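Local coordinates for cytosol aminopeptidase (PDB 3IJ3), which probably removes amino acids from the N-terminus of peptides, as a manganese-dependent metalloaminopeptidase of the M17 family, at residues F133-Y138 with D165-I170; Q191-V196 with I233-G238; G282-I287 with L296-P301; V337-A342 with I354-T359. One frame throughout, in Å; residues are numbered along the deposited sequence. Where two conformers were deposited one is given.

In the fold
Contacts 2, 3 and 4 each pack a helix on the central mixed sheet of the catalytic part. Contacts 2 and 3 use neighbouring antiparallel strands, and their centres are only about 7 Å apart. A salt bridge joins them, with Asp234 OD2 2.8 Å from Arg297 NH2. Contact 4 lies about 12 Å from contact 3, centre to centre. Its helix covers the other face of the sheet, where Ala342 O meets Leu299 CD1. Contact 1 is different and pairs two helices. It meets contact 3 through Arg285, whose NH1 reaches the hydroxyls of Thr168 and Thr169. Contact 4 is near the metal site: the side chain of Ser358 is about 7 Å from the lithium ion.

Contact 1 of 4, residues F133-Y138 with D165-I170; sequences FGLGSY and DWLTTI
Leu135 and Leu167 meet where the end of helix 123-135 comes up to helix 157-178. The apolar part is made by three side chains. Leu135 and Ile170 cross at about a right angle. Leu135 CD2 does most of the touching and lies 3.6 Å from Ile170 CG2 and 3.9 Å from Ile170 CB. The ends of both chains also come close, with Leu135 CD1 4.1 Å from Ile170 CD1. Leu167 packs against backbone instead. Leu167 CD1 presses on Gly134, 3.4 Å from Gly134 CA and from Gly134 C. Glycine leaves room for this methyl. The fit is tight, and Leu167 chi2 (108°) lies away from the usual staggered values.

Within helix 157-178, Thr169 OG1 donates to Asp165 O at 2.7 Å, tilted 26° from the carbonyl plane. Thr169 N reaches the same oxygen from the opposite face. Late carbonyls of the first helix are taken up by the second: Gly134 O accepts from Tyr171 OH, and Leu135 O from Arg174 NH1. A type I turn from Leu135 to Tyr138 then leads the chain away. This is helix-helix packing between the N-terminal domain and the long helix that connects it to the catalytic domain in M17 aminopeptidases.

Contact 2 of 4, residues Q191-V196 with I233-G238; sequences QAVKHV and IDLKWG. With SO4 (sulfate ion), chain G.
Val193 has CG1 anti to its backbone N (chi1 177°), and this swings the methyl toward both Ile233 and Leu235. In Ile233, chi1 of -58° sets CG1 beside the backbone N and leaves CG2 anti to it, facing the helix. Val193 and Ile233 therefore meet tip to tip. Val193 CG1 is 3.7 Å from Ile233 CG2. Val193 CG2 is 4.0 Å from Ile233 CG2 and 4.1 Å from Ile233 CD1. Leu235 comes in at a slant, with its CD1 3.9 Å from Val193 CG1. The valine thus touches two strand residues, and all three are buried.

Lys236 leaves the opposite face of the strand. Its chain is extended beyond CG, and Lys236 NZ donates to O3 of a sulfate ion at 2.6 Å. The sulfate probably comes from the crystallisation liquor. Lys203 and Arg295 also hold it, and Lys236 NZ makes a salt bridge to Glu349 as well.

Strand 231-237 runs antiparallel to strands 203-208 and 295-305 on its two sides. Helix 186-200 lies over it beside helix 275-289, whose Leu281 touches both Val193 and Val196.

Contact 3 of 4, residues G282-I287 with L296-P301; sequences GLARMI and LRLLIP
Ala284 and Leu296 join the helix and the returning strand of a beta-alpha-beta crossover. Helix 275-289 connects strand 244-252 to its parallel neighbour 295-305. The short segments run nearly antiparallel, at 164°, with their axes 9.4 Å apart.

The tight part is centred on Leu296. Its CG is anti to the backbone N (chi1 174°), which sends both methyls up against the helix. Leu296 CD2 fits over Ala284, 3.9 Å from Ala284 CB and 3.8 Å from Ala284 O. Leu296 CD2 is also 4.1 Å from Ile287 CG2. Ile287 crosses Leu296 at a slant. The small Ala284 lets the strand come close, and Ala284 CA is 7.0 Å from Leu298 CA.

Packing is looser toward the end of the strand segment. Leu298 makes one approach to this helical segment and turns also to Ala280 and Leu281. Ile300 passes beyond it to Ala277. On the far side of the helix, the partly exposed Arg285 points away from the sheet and lies on Leu172 of helix 157-178. Arg297 points to the other face of the sheet, where it makes salt bridges to Glu345 and Glu349. Back in the tight part, Ile287 CD1 stands 3.8 Å from Leu296 CD1.

Contact 4 of 4, residues V337-A342 with I354-T359; sequences VVLADA and IIDFST
Leu339 reaches from helix 335-347 to Ser358 on strand 353-359. Its CG is anti to the carbonyl carbon (chi1 -74°), and chi2 of 172° stretches the chain so that CD1 is its far end. That one methyl makes the contact. Leu339 CD1 is 3.7 Å from Ser358 OG and 3.9 Å from Ser358 CB. Ser358 projects from the strand toward the helix, with OG turned opposite its own N (chi1 -173°). The leucine methyl thus lies against the CB-OG side of the serine, in plain van der Waals packing.

Asp356 is two residues back on the same face of the strand. Leu339 comes only marginally near it, with Leu339 CD1 4.5 Å from Asp356 OD1. The carboxylate has other work: OD1 is hydrogen-bonded to His447 ND1, and OD2 accepts from Trp445 NE1. Both partners belong to strand 445-454. They satisfy this buried acid and probably fix its rotation. Val248 of strand 244-252 touches both Leu339 and Asp356 and fills in between the two elements. Phe357 points to the other face of the sheet, where its ring meets Phe448.

The strand ends at the metal site. Thr359 OG1 is hydrogen-bonded to Asp273 OD1 and Thr359 O to Lys250 NZ, both residues of the lithium site. The helix starts just after Glu334, another of its ligands. This is alpha/beta packing of a helix on the central sheet, at the edge of the M17 metal centre.

Contact 1 of 4, residues F133-Y138 with D165-I170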
loop_
_atom_site.group_PDB
_atom_site.type_symbol
_atom_site.label_atom_id
_atom_site.label_comp_id
_atom_site.label_asym_id
_atom_site.label_seq_id
_atom_site.Cartn_x
_atom_site.Cartn_y
_atom_site.Cartn_z
ATOM N N PHE A 133 28.517 -17.016 29.690
ATOM C CA PHE A 133 29.197 -15.824 30.187
ATOM C C PHE A 133 29.968 -15.123 29.064
ATOM O O PHE A 133 29.873 -13.887 28.886
ATOM C CB PHE A 133 30.167 -16.164 31.324
ATOM C CG PHE A 133 30.929 -14.966 31.817
ATOM C CD1 PHE A 133 30.368 -14.131 32.771
ATOM C CD2 PHE A 133 32.159 -14.641 31.293
ATOM C CE1 PHE A 133 31.047 -13.003 33.197
ATOM C CE2 PHE A 133 32.835 -13.514 31.725
ATOM C CZ PHE A 133 32.274 -12.704 32.668
ATOM N N GLY A 134 30.750 -15.911 28.325
ATOM C CA GLY A 134 31.538 -15.393 27.222
ATOM C C GLY A 134 30.667 -14.794 26.113
ATOM O O GLY A 134 30.960 -13.713 25.615
ATOM N N LEU A 135 29.587 -15.482 25.764
ATOM C CA LEU A 135 28.665 -15.001 24.715
ATOM C C LEU A 135 28.035 -13.661 25.060
ATOM O O LEU A 135 27.827 -12.815 24.180
ATOM C CB LEU A 135 27.591 -16.035 24.410
ATOM C CG LEU A 135 28.137 -17.317 23.768
ATOM C CD1 LEU A 135 27.023 -18.300 23.488
ATOM C CD2 LEU A 135 28.921 -16.997 22.474
ATOM N N GLY A 136 27.752 -13.448 26.346
ATOM C CA GLY A 136 27.205 -12.190 26.793
ATOM C C GLY A 136 28.220 -11.077 26.922
ATOM O O GLY A 136 27.834 -9.937 27.178
ATOM N N SER A 137 29.508 -11.394 26.779
ATOM C CA SER A 137 30.587 -10.393 26.840
ATOM C C SER A 137 30.929 -9.801 25.452
ATOM O O SER A 137 31.781 -8.918 25.312
ATOM C CB SER A 137 31.844 -11.011 27.469
ATOM O OG SER A 137 31.554 -11.458 28.786
ATOM N N TYR A 138 30.261 -10.319 24.424
ATOM C CA TYR A 138 30.487 -9.893 23.057
ATOM C C TYR A 138 30.080 -8.446 22.758
ATOM O O TYR A 138 28.972 -8.006 23.108
ATOM C CB TYR A 138 29.707 -10.827 22.107
ATOM C CG TYR A 138 29.853 -10.489 20.637
ATOM C CD1 TYR A 138 30.894 -11.006 19.877
ATOM C CD2 TYR A 138 28.929 -9.667 20.001
ATOM C CE1 TYR A 138 31.038 -10.684 18.533
ATOM C CE2 TYR A 138 29.043 -9.349 18.665
ATOM C CZ TYR A 138 30.102 -9.853 17.917
ATOM O OH TYR A 138 30.195 -9.520 16.576
ATOM N N ASP A 165 36.818 -23.007 21.740
ATOM C CA ASP A 165 36.497 -23.405 20.364
ATOM C C ASP A 165 35.095 -22.858 20.015
ATOM O O ASP A 165 34.903 -22.243 18.958
ATOM C CB ASP A 165 36.502 -24.938 20.168
ATOM C CG ASP A 165 37.903 -25.552 20.090
ATOM O OD1 ASP A 165 38.901 -24.804 20.058
ATOM O OD2 ASP A 165 37.998 -26.799 20.045
ATOM N N TRP A 166 34.119 -23.079 20.897
ATOM C CA TRP A 166 32.775 -22.580 20.636
ATOM C C TRP A 166 32.670 -21.059 20.649
ATOM O O TRP A 166 32.012 -20.493 19.788
ATOM C CB TRP A 166 31.715 -23.177 21.591
ATOM C CG TRP A 166 31.183 -24.479 21.119
ATOM C CD1 TRP A 166 31.322 -25.691 21.716
ATOM C CD2 TRP A 166 30.435 -24.704 19.916
ATOM N NE1 TRP A 166 30.701 -26.661 20.965
ATOM C CE2 TRP A 166 30.146 -26.075 19.857
ATOM C CE3 TRP A 166 29.982 -23.873 18.892
ATOM C CZ2 TRP A 166 29.428 -26.637 18.804
ATOM C CZ3 TRP A 166 29.274 -24.427 17.841
ATOM C CH2 TRP A 166 28.997 -25.797 17.810
ATOM N N LEU A 167 33.297 -20.414 21.628
ATOM C CA LEU A 167 33.209 -18.971 21.756
ATOM C C LEU A 167 33.813 -18.279 20.549
ATOM O O LEU A 167 33.192 -17.384 19.961
ATOM C CB LEU A 167 33.914 -18.495 23.022
ATOM C CG LEU A 167 33.884 -16.970 23.225
ATOM C CD1 LEU A 167 32.971 -16.603 24.330
ATOM C CD2 LEU A 167 35.279 -16.477 23.577
ATOM N N THR A 168 35.020 -18.706 20.155
ATOM C CA THR A 168 35.690 -18.103 19.021
ATOM C C THR A 168 34.923 -18.334 17.724
ATOM O O THR A 168 34.856 -17.455 16.871
ATOM C CB THR A 168 37.151 -18.550 18.887
ATOM O OG1 THR A 168 37.230 -19.972 18.676
ATOM C CG2 THR A 168 37.957 -18.114 20.150
ATOM N N THR A 169 34.296 -19.498 17.598
ATOM C CA THR A 169 33.522 -19.815 16.391
ATOM C C THR A 169 32.232 -18.974 16.360
ATOM O O THR A 169 31.862 -18.437 15.320
ATOM C CB THR A 169 33.190 -21.310 16.352
ATOM O OG1 THR A 169 34.427 -22.067 16.269
ATOM C CG2 THR A 169 32.288 -21.628 15.172
ATOM N N ILE A 170 31.547 -18.863 17.494
ATOM C CA ILE A 170 30.314 -18.049 17.543
ATOM C C ILE A 170 30.651 -16.570 17.325
ATOM O O ILE A 170 29.898 -15.872 16.638
ATOM C CB ILE A 170 29.499 -18.303 18.825
ATOM C CG1 ILE A 170 28.990 -19.758 18.819
ATOM C CG2 ILE A 170 28.345 -17.264 18.955
ATOM C CD1 ILE A 170 28.465 -20.253 20.161
#

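Contact 2 of 4, residues Q191-V196 with I233-G238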
loop_
_atom_site.group_PDB
_atom_site.type_symbol
_atom_site.label_atom_id
_atom_site.label_comp_id
_atom_site.label_asym_id
_atom_site.label_seq_id
_atom_site.Cartn_x
_atom_site.Cartn_y
_atom_site.Cartn_z
ATOM N N GLN A 191 38.033 -14.307 1.615
ATOM C CA GLN A 191 39.196 -14.100 2.459
ATOM C C GLN A 191 39.000 -14.676 3.869
ATOM O O GLN A 191 39.925 -15.266 4.454
ATOM C CB GLN A 191 39.560 -12.605 2.521
ATOM C CG GLN A 191 40.795 -12.322 3.378
ATOM C CD GLN A 191 42.026 -13.138 2.919
ATOM O OE1 GLN A 191 42.610 -13.914 3.700
ATOM N NE2 GLN A 191 42.372 -13.017 1.636
ATOM N N ALA A 192 37.803 -14.507 4.425
ATOM C CA ALA A 192 37.520 -15.040 5.752
ATOM C C ALA A 192 37.665 -16.574 5.749
ATOM O O ALA A 192 38.225 -17.171 6.676
ATOM C CB ALA A 192 36.086 -14.618 6.216
ATOM N N VAL A 193 37.161 -17.209 4.703
ATOM C CA VAL A 193 37.275 -18.663 4.565
ATOM C C VAL A 193 38.743 -19.073 4.473
ATOM O O VAL A 193 39.157 -20.043 5.121
ATOM C CB VAL A 193 36.464 -19.225 3.371
ATOM C CG1 VAL A 193 36.685 -20.739 3.257
ATOM C CG2 VAL A 193 34.913 -18.913 3.512
ATOM N N LYS A 194 39.539 -18.357 3.673
ATOM C CA LYS A 194 40.960 -18.685 3.570
ATOM C C LYS A 194 41.685 -18.481 4.899
ATOM O O LYS A 194 42.628 -19.214 5.215
ATOM C CB LYS A 194 41.661 -17.908 2.448
ATOM C CG LYS A 194 41.152 -18.247 1.065
ATOM C CD LYS A 194 42.116 -17.809 -0.035
ATOM C CE LYS A 194 42.430 -16.350 -0.007
ATOM N NZ LYS A 194 43.406 -15.982 -1.112
ATOM N N HIS A 195 41.262 -17.490 5.674
ATOM C CA HIS A 195 41.883 -17.256 6.974
ATOM C C HIS A 195 41.632 -18.455 7.890
ATOM O O HIS A 195 42.532 -18.917 8.579
ATOM C CB HIS A 195 41.370 -15.963 7.619
ATOM C CG HIS A 195 42.095 -15.589 8.880
ATOM N ND1 HIS A 195 43.269 -14.869 8.877
ATOM C CD2 HIS A 195 41.810 -15.836 10.179
ATOM C CE1 HIS A 195 43.678 -14.690 10.123
ATOM N NE2 HIS A 195 42.808 -15.266 10.932
ATOM N N VAL A 196 40.396 -18.938 7.912
ATOM C CA VAL A 196 40.054 -20.118 8.717
ATOM C C VAL A 196 40.807 -21.361 8.220
ATOM O O VAL A 196 41.346 -22.131 9.012
ATOM C CB VAL A 196 38.544 -20.391 8.685
ATOM C CG1 VAL A 196 38.234 -21.792 9.303
ATOM C CG2 VAL A 196 37.782 -19.237 9.371
ATOM N N ILE A 233 33.122 -20.412 -3.327
ATOM C CA ILE A 233 34.209 -20.827 -2.423
ATOM C C ILE A 233 34.055 -22.337 -2.180
ATOM O O ILE A 233 32.976 -22.775 -1.795
ATOM C CB ILE A 233 34.086 -20.090 -1.076
ATOM C CG1 ILE A 233 34.126 -18.586 -1.293
ATOM C CG2 ILE A 233 35.207 -20.529 -0.085
ATOM C CD1 ILE A 233 33.482 -17.792 -0.148
ATOM N N ASP A 234 35.149 -23.097 -2.323
ATOM C CA ASP A 234 35.157 -24.566 -2.187
ATOM C C ASP A 234 36.353 -24.977 -1.337
ATOM O O ASP A 234 37.491 -24.912 -1.798
ATOM C CB ASP A 234 35.224 -25.174 -3.596
ATOM C CG ASP A 234 35.074 -26.711 -3.637
ATOM O OD1 ASP A 234 34.949 -27.359 -2.593
ATOM O OD2 ASP A 234 35.067 -27.272 -4.781
ATOM N N LEU A 235 36.094 -25.307 -0.077
ATOM C CA LEU A 235 37.125 -25.722 0.872
ATOM C C LEU A 235 37.063 -27.212 1.138
ATOM O O LEU A 235 35.963 -27.786 1.248
ATOM C CB LEU A 235 36.986 -24.940 2.194
ATOM C CG LEU A 235 37.843 -25.346 3.423
ATOM C CD1 LEU A 235 37.964 -24.199 4.432
ATOM C CD2 LEU A 235 37.264 -26.596 4.132
ATOM N N LYS A 236 38.236 -27.849 1.253
ATOM C CA LYS A 236 38.319 -29.266 1.585
ATOM C C LYS A 236 39.346 -29.513 2.686
ATOM O O LYS A 236 40.388 -28.867 2.742
ATOM C CB LYS A 236 38.650 -30.143 0.373
ATOM C CG LYS A 236 37.504 -30.231 -0.606
ATOM C CD LYS A 236 37.769 -31.159 -1.779
ATOM C CE LYS A 236 36.450 -31.433 -2.520
ATOM N NZ LYS A 236 36.600 -32.396 -3.654
ATOM N N TRP A 237 39.037 -30.482 3.535
ATOM C CA TRP A 237 39.909 -30.869 4.643
ATOM C C TRP A 237 39.649 -32.293 5.062
ATOM O O TRP A 237 38.542 -32.789 4.942
ATOM C CB TRP A 237 39.637 -29.944 5.846
ATOM C CG TRP A 237 40.279 -30.306 7.152
ATOM C CD1 TRP A 237 41.422 -29.794 7.651
ATOM C CD2 TRP A 237 39.786 -31.233 8.139
ATOM N NE1 TRP A 237 41.699 -30.343 8.884
ATOM C CE2 TRP A 237 40.699 -31.218 9.214
ATOM C CE3 TRP A 237 38.651 -32.048 8.231
ATOM C CZ2 TRP A 237 40.529 -32.013 10.362
ATOM C CZ3 TRP A 237 38.483 -32.842 9.356
ATOM C CH2 TRP A 237 39.413 -32.815 10.414
ATOM N N GLY A 238 40.690 -32.960 5.553
ATOM C CA GLY A 238 40.512 -34.275 6.117
ATOM C C GLY A 238 41.001 -35.430 5.284
ATOM O O GLY A 238 41.356 -35.268 4.115
HETATM S S SO4 G . 39.401 -34.264 -3.982
HETATM O O1 SO4 G . 40.254 -33.097 -3.783
HETATM O O2 SO4 G . 40.180 -35.481 -3.775
HETATM O O3 SO4 G . 38.314 -34.239 -3.018
HETATM O O4 SO4 G . 38.861 -34.275 -5.336
#

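Contact 3 of 4, residues G282-I287 with L296-P301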
loop_
_atom_site.group_PDB
_atom_site.type_symbol
_atom_site.label_atom_id
_atom_site.label_comp_id
_atom_site.label_asym_id
_atom_site.label_seq_id
_atom_site.Cartn_x
_atom_site.Cartn_y
_atom_site.Cartn_z
ATOM N N GLY A 282 31.386 -21.630 10.184
ATOM C CA GLY A 282 31.585 -21.867 11.628
ATOM C C GLY A 282 31.535 -23.347 11.980
ATOM O O GLY A 282 32.395 -23.845 12.730
ATOM N N LEU A 283 30.579 -24.057 11.389
ATOM C CA LEU A 283 30.462 -25.501 11.605
ATOM C C LEU A 283 31.733 -26.207 11.059
ATOM O O LEU A 283 32.295 -27.079 11.727
ATOM C CB LEU A 283 29.192 -26.064 10.978
ATOM C CG LEU A 283 28.983 -27.535 11.231
ATOM C CD1 LEU A 283 28.954 -27.860 12.762
ATOM C CD2 LEU A 283 27.716 -27.970 10.533
ATOM N N ALA A 284 32.191 -25.813 9.869
ATOM C CA ALA A 284 33.434 -26.340 9.310
ATOM C C ALA A 284 34.590 -26.128 10.300
ATOM O O ALA A 284 35.408 -27.025 10.531
ATOM C CB ALA A 284 33.763 -25.637 7.974
ATOM N N ARG A 285 34.690 -24.920 10.843
ATOM C CA ARG A 285 35.735 -24.607 11.812
ATOM C C ARG A 285 35.696 -25.518 13.039
ATOM O O ARG A 285 36.748 -26.010 13.477
ATOM C CB ARG A 285 35.688 -23.126 12.185
ATOM C CG ARG A 285 36.828 -22.724 13.110
ATOM C CD ARG A 285 36.883 -21.221 13.244
ATOM N NE ARG A 285 38.053 -20.838 14.011
ATOM C CZ ARG A 285 38.082 -20.658 15.333
ATOM N NH1 ARG A 285 36.991 -20.787 16.071
ATOM N NH2 ARG A 285 39.227 -20.331 15.915
ATOM N N MET A 286 34.502 -25.791 13.579
ATOM C CA MET A 286 34.396 -26.697 14.738
ATOM C C MET A 286 34.827 -28.120 14.384
ATOM O O MET A 286 35.520 -28.784 15.161
ATOM C CB MET A 286 32.977 -26.686 15.334
ATOM C CG MET A 286 32.626 -25.409 16.059
ATOM S SD MET A 286 33.617 -25.186 17.531
ATOM C CE MET A 286 33.436 -26.770 18.278
ATOM N N ILE A 287 34.444 -28.575 13.198
ATOM C CA ILE A 287 34.821 -29.897 12.727
ATOM C C ILE A 287 36.353 -30.018 12.677
ATOM O O ILE A 287 36.911 -31.017 13.128
ATOM C CB ILE A 287 34.203 -30.161 11.345
ATOM C CG1 ILE A 287 32.684 -30.377 11.471
ATOM C CG2 ILE A 287 34.854 -31.376 10.674
ATOM C CD1 ILE A 287 31.970 -30.418 10.089
ATOM N N LEU A 296 35.782 -33.371 5.000
ATOM C CA LEU A 296 34.965 -32.176 4.991
ATOM C C LEU A 296 35.088 -31.386 3.701
ATOM O O LEU A 296 36.196 -31.207 3.159
ATOM C CB LEU A 296 35.392 -31.261 6.135
ATOM C CG LEU A 296 34.760 -29.861 6.230
ATOM C CD1 LEU A 296 33.260 -29.983 6.541
ATOM C CD2 LEU A 296 35.497 -29.051 7.300
ATOM N N ARG A 297 33.955 -30.921 3.206
ATOM C CA ARG A 297 33.942 -30.009 2.084
ATOM C C ARG A 297 32.952 -28.915 2.462
ATOM O O ARG A 297 31.907 -29.194 3.064
ATOM C CB ARG A 297 33.511 -30.708 0.796
ATOM C CG ARG A 297 33.483 -29.796 -0.389
ATOM C CD ARG A 297 33.019 -30.521 -1.636
ATOM N NE ARG A 297 33.373 -29.799 -2.856
ATOM C CZ ARG A 297 33.027 -30.197 -4.082
ATOM N NH1 ARG A 297 32.259 -31.274 -4.256
ATOM N NH2 ARG A 297 33.434 -29.507 -5.140
ATOM N N LEU A 298 33.312 -27.671 2.166
ATOM C CA LEU A 298 32.470 -26.501 2.409
ATOM C C LEU A 298 32.314 -25.734 1.106
ATOM O O LEU A 298 33.310 -25.339 0.483
ATOM C CB LEU A 298 33.102 -25.604 3.477
ATOM C CG LEU A 298 32.536 -24.186 3.646
ATOM C CD1 LEU A 298 31.118 -24.224 4.277
ATOM C CD2 LEU A 298 33.457 -23.361 4.526
ATOM N N LEU A 299 31.059 -25.547 0.676
ATOM C CA LEU A 299 30.721 -24.840 -0.540
ATOM C C LEU A 299 29.879 -23.632 -0.209
ATOM O O LEU A 299 28.809 -23.754 0.412
ATOM C CB LEU A 299 29.944 -25.776 -1.492
ATOM C CG LEU A 299 30.766 -26.869 -2.154
ATOM C CD1 LEU A 299 29.858 -28.007 -2.663
ATOM C CD2 LEU A 299 31.585 -26.252 -3.312
ATOM N N ILE A 300 30.371 -22.449 -0.599
ATOM C CA ILE A 300 29.655 -21.194 -0.375
ATOM C C ILE A 300 29.550 -20.352 -1.660
ATOM O O ILE A 300 30.569 -19.843 -2.163
ATOM C CB ILE A 300 30.350 -20.321 0.706
ATOM C CG1 ILE A 300 30.302 -21.003 2.070
ATOM C CG2 ILE A 300 29.737 -18.916 0.760
ATOM C CD1 ILE A 300 31.242 -20.340 3.134
ATOM N N PRO A 301 28.329 -20.264 -2.226
ATOM C CA PRO A 301 28.105 -19.329 -3.321
ATOM C C PRO A 301 28.098 -17.935 -2.681
ATOM O O PRO A 301 27.318 -17.683 -1.734
ATOM C CB PRO A 301 26.741 -19.711 -3.877
ATOM C CG PRO A 301 26.182 -20.737 -2.988
ATOM C CD PRO A 301 27.168 -21.151 -1.990
#

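Contact 4 of 4, residues V337-A342 with I354-T359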
loop_
_atom_site.group_PDB
_atom_site.type_symbol
_atom_site.label_atom_id
_atom_site.label_comp_id
_atom_site.label_asym_id
_atom_site.label_seq_id
_atom_site.Cartn_x
_atom_site.Cartn_y
_atom_site.Cartn_z
ATOM N N VAL A 337 18.313 -20.270 -5.710
ATOM C CA VAL A 337 18.891 -20.370 -7.080
ATOM C C VAL A 337 20.420 -20.590 -7.008
ATOM O O VAL A 337 20.951 -21.506 -7.665
ATOM C CB VAL A 337 18.520 -19.157 -7.949
ATOM C CG1 VAL A 337 19.213 -19.207 -9.336
ATOM C CG2 VAL A 337 16.983 -19.046 -8.110
ATOM N N VAL A 338 21.106 -19.812 -6.162
ATOM C CA VAL A 338 22.561 -19.971 -6.047
ATOM C C VAL A 338 22.894 -21.272 -5.327
ATOM O O VAL A 338 23.865 -21.948 -5.696
ATOM C CB VAL A 338 23.289 -18.744 -5.457
ATOM C CG1 VAL A 338 22.880 -17.480 -6.279
ATOM C CG2 VAL A 338 23.021 -18.548 -3.945
ATOM N N LEU A 339 22.084 -21.637 -4.339
ATOM C CA LEU A 339 22.288 -22.906 -3.610
ATOM C C LEU A 339 22.128 -24.120 -4.525
ATOM O O LEU A 339 22.801 -25.123 -4.335
ATOM C CB LEU A 339 21.336 -23.024 -2.421
ATOM C CG LEU A 339 21.682 -22.138 -1.233
ATOM C CD1 LEU A 339 20.554 -22.182 -0.189
ATOM C CD2 LEU A 339 23.025 -22.541 -0.619
ATOM N N ALA A 340 21.224 -24.036 -5.500
ATOM C CA ALA A 340 20.991 -25.146 -6.445
ATOM C C ALA A 340 22.270 -25.587 -7.147
ATOM O O ALA A 340 22.504 -26.787 -7.324
ATOM C CB ALA A 340 19.913 -24.767 -7.490
ATOM N N ASP A 341 23.093 -24.624 -7.556
ATOM C CA ASP A 341 24.366 -24.950 -8.187
ATOM C C ASP A 341 25.364 -25.560 -7.209
ATOM O O ASP A 341 26.096 -26.479 -7.568
ATOM C CB ASP A 341 24.984 -23.725 -8.849
ATOM C CG ASP A 341 24.514 -23.527 -10.283
ATOM O OD1 ASP A 341 23.711 -24.343 -10.785
ATOM O OD2 ASP A 341 25.019 -22.578 -10.925
ATOM N N ALA A 342 25.409 -25.046 -5.983
ATOM C CA ALA A 342 26.333 -25.587 -4.980
ATOM C C ALA A 342 25.909 -27.009 -4.650
ATOM O O ALA A 342 26.744 -27.892 -4.509
ATOM C CB ALA A 342 26.356 -24.699 -3.704
ATOM N N ILE A 354 24.937 -34.191 3.365
ATOM C CA ILE A 354 24.988 -32.796 2.923
ATOM C C ILE A 354 24.141 -31.995 3.905
ATOM O O ILE A 354 23.012 -32.400 4.210
ATOM C CB ILE A 354 24.411 -32.557 1.511
ATOM C CG1 ILE A 354 25.151 -33.406 0.478
ATOM C CG2 ILE A 354 24.466 -31.015 1.163
ATOM C CD1 ILE A 354 24.528 -33.356 -0.954
ATOM N N ILE A 355 24.668 -30.878 4.412
ATOM C CA ILE A 355 23.886 -29.996 5.276
ATOM C C ILE A 355 24.013 -28.602 4.718
ATOM O O ILE A 355 25.139 -28.112 4.470
ATOM C CB ILE A 355 24.361 -29.960 6.732
ATOM C CG1 ILE A 355 24.279 -31.343 7.379
ATOM C CG2 ILE A 355 23.500 -28.939 7.546
ATOM C CD1 ILE A 355 24.817 -31.375 8.772
ATOM N N ASP A 356 22.878 -27.962 4.451
ATOM C CA ASP A 356 22.891 -26.565 4.001
ATOM C C ASP A 356 22.247 -25.631 5.025
ATOM O O ASP A 356 21.378 -26.026 5.813
ATOM C CB ASP A 356 22.342 -26.366 2.585
ATOM C CG ASP A 356 20.859 -26.346 2.496
ATOM O OD1 ASP A 356 20.249 -25.351 2.981
ATOM O OD2 ASP A 356 20.294 -27.260 1.832
ATOM N N PHE A 357 22.746 -24.399 5.032
ATOM C CA PHE A 357 22.266 -23.342 5.924
ATOM C C PHE A 357 21.906 -22.170 5.043
ATOM O O PHE A 357 22.719 -21.733 4.210
ATOM C CB PHE A 357 23.338 -22.900 6.901
ATOM C CG PHE A 357 23.728 -23.952 7.899
ATOM C CD1 PHE A 357 23.037 -24.070 9.094
ATOM C CD2 PHE A 357 24.781 -24.791 7.649
ATOM C CE1 PHE A 357 23.402 -25.017 10.032
ATOM C CE2 PHE A 357 25.146 -25.779 8.577
ATOM C CZ PHE A 357 24.462 -25.880 9.764
ATOM N N SER A 358 20.697 -21.680 5.216
ATOM C CA SER A 358 20.202 -20.576 4.433
ATOM C C SER A 358 19.403 -19.636 5.311
ATOM O O SER A 358 18.738 -20.056 6.217
ATOM C CB SER A 358 19.325 -21.128 3.318
ATOM O OG SER A 358 18.942 -20.110 2.433
ATOM N N THR A 359 19.522 -18.340 5.067
ATOM C CA THR A 359 18.751 -17.364 5.831
ATOM C C THR A 359 17.397 -17.100 5.201
ATOM O O THR A 359 17.219 -17.051 3.956
ATOM C CB THR A 359 19.477 -16.036 5.992
ATOM O OG1 THR A 359 20.042 -15.647 4.725
ATOM C CG2 THR A 359 20.577 -16.153 7.038
#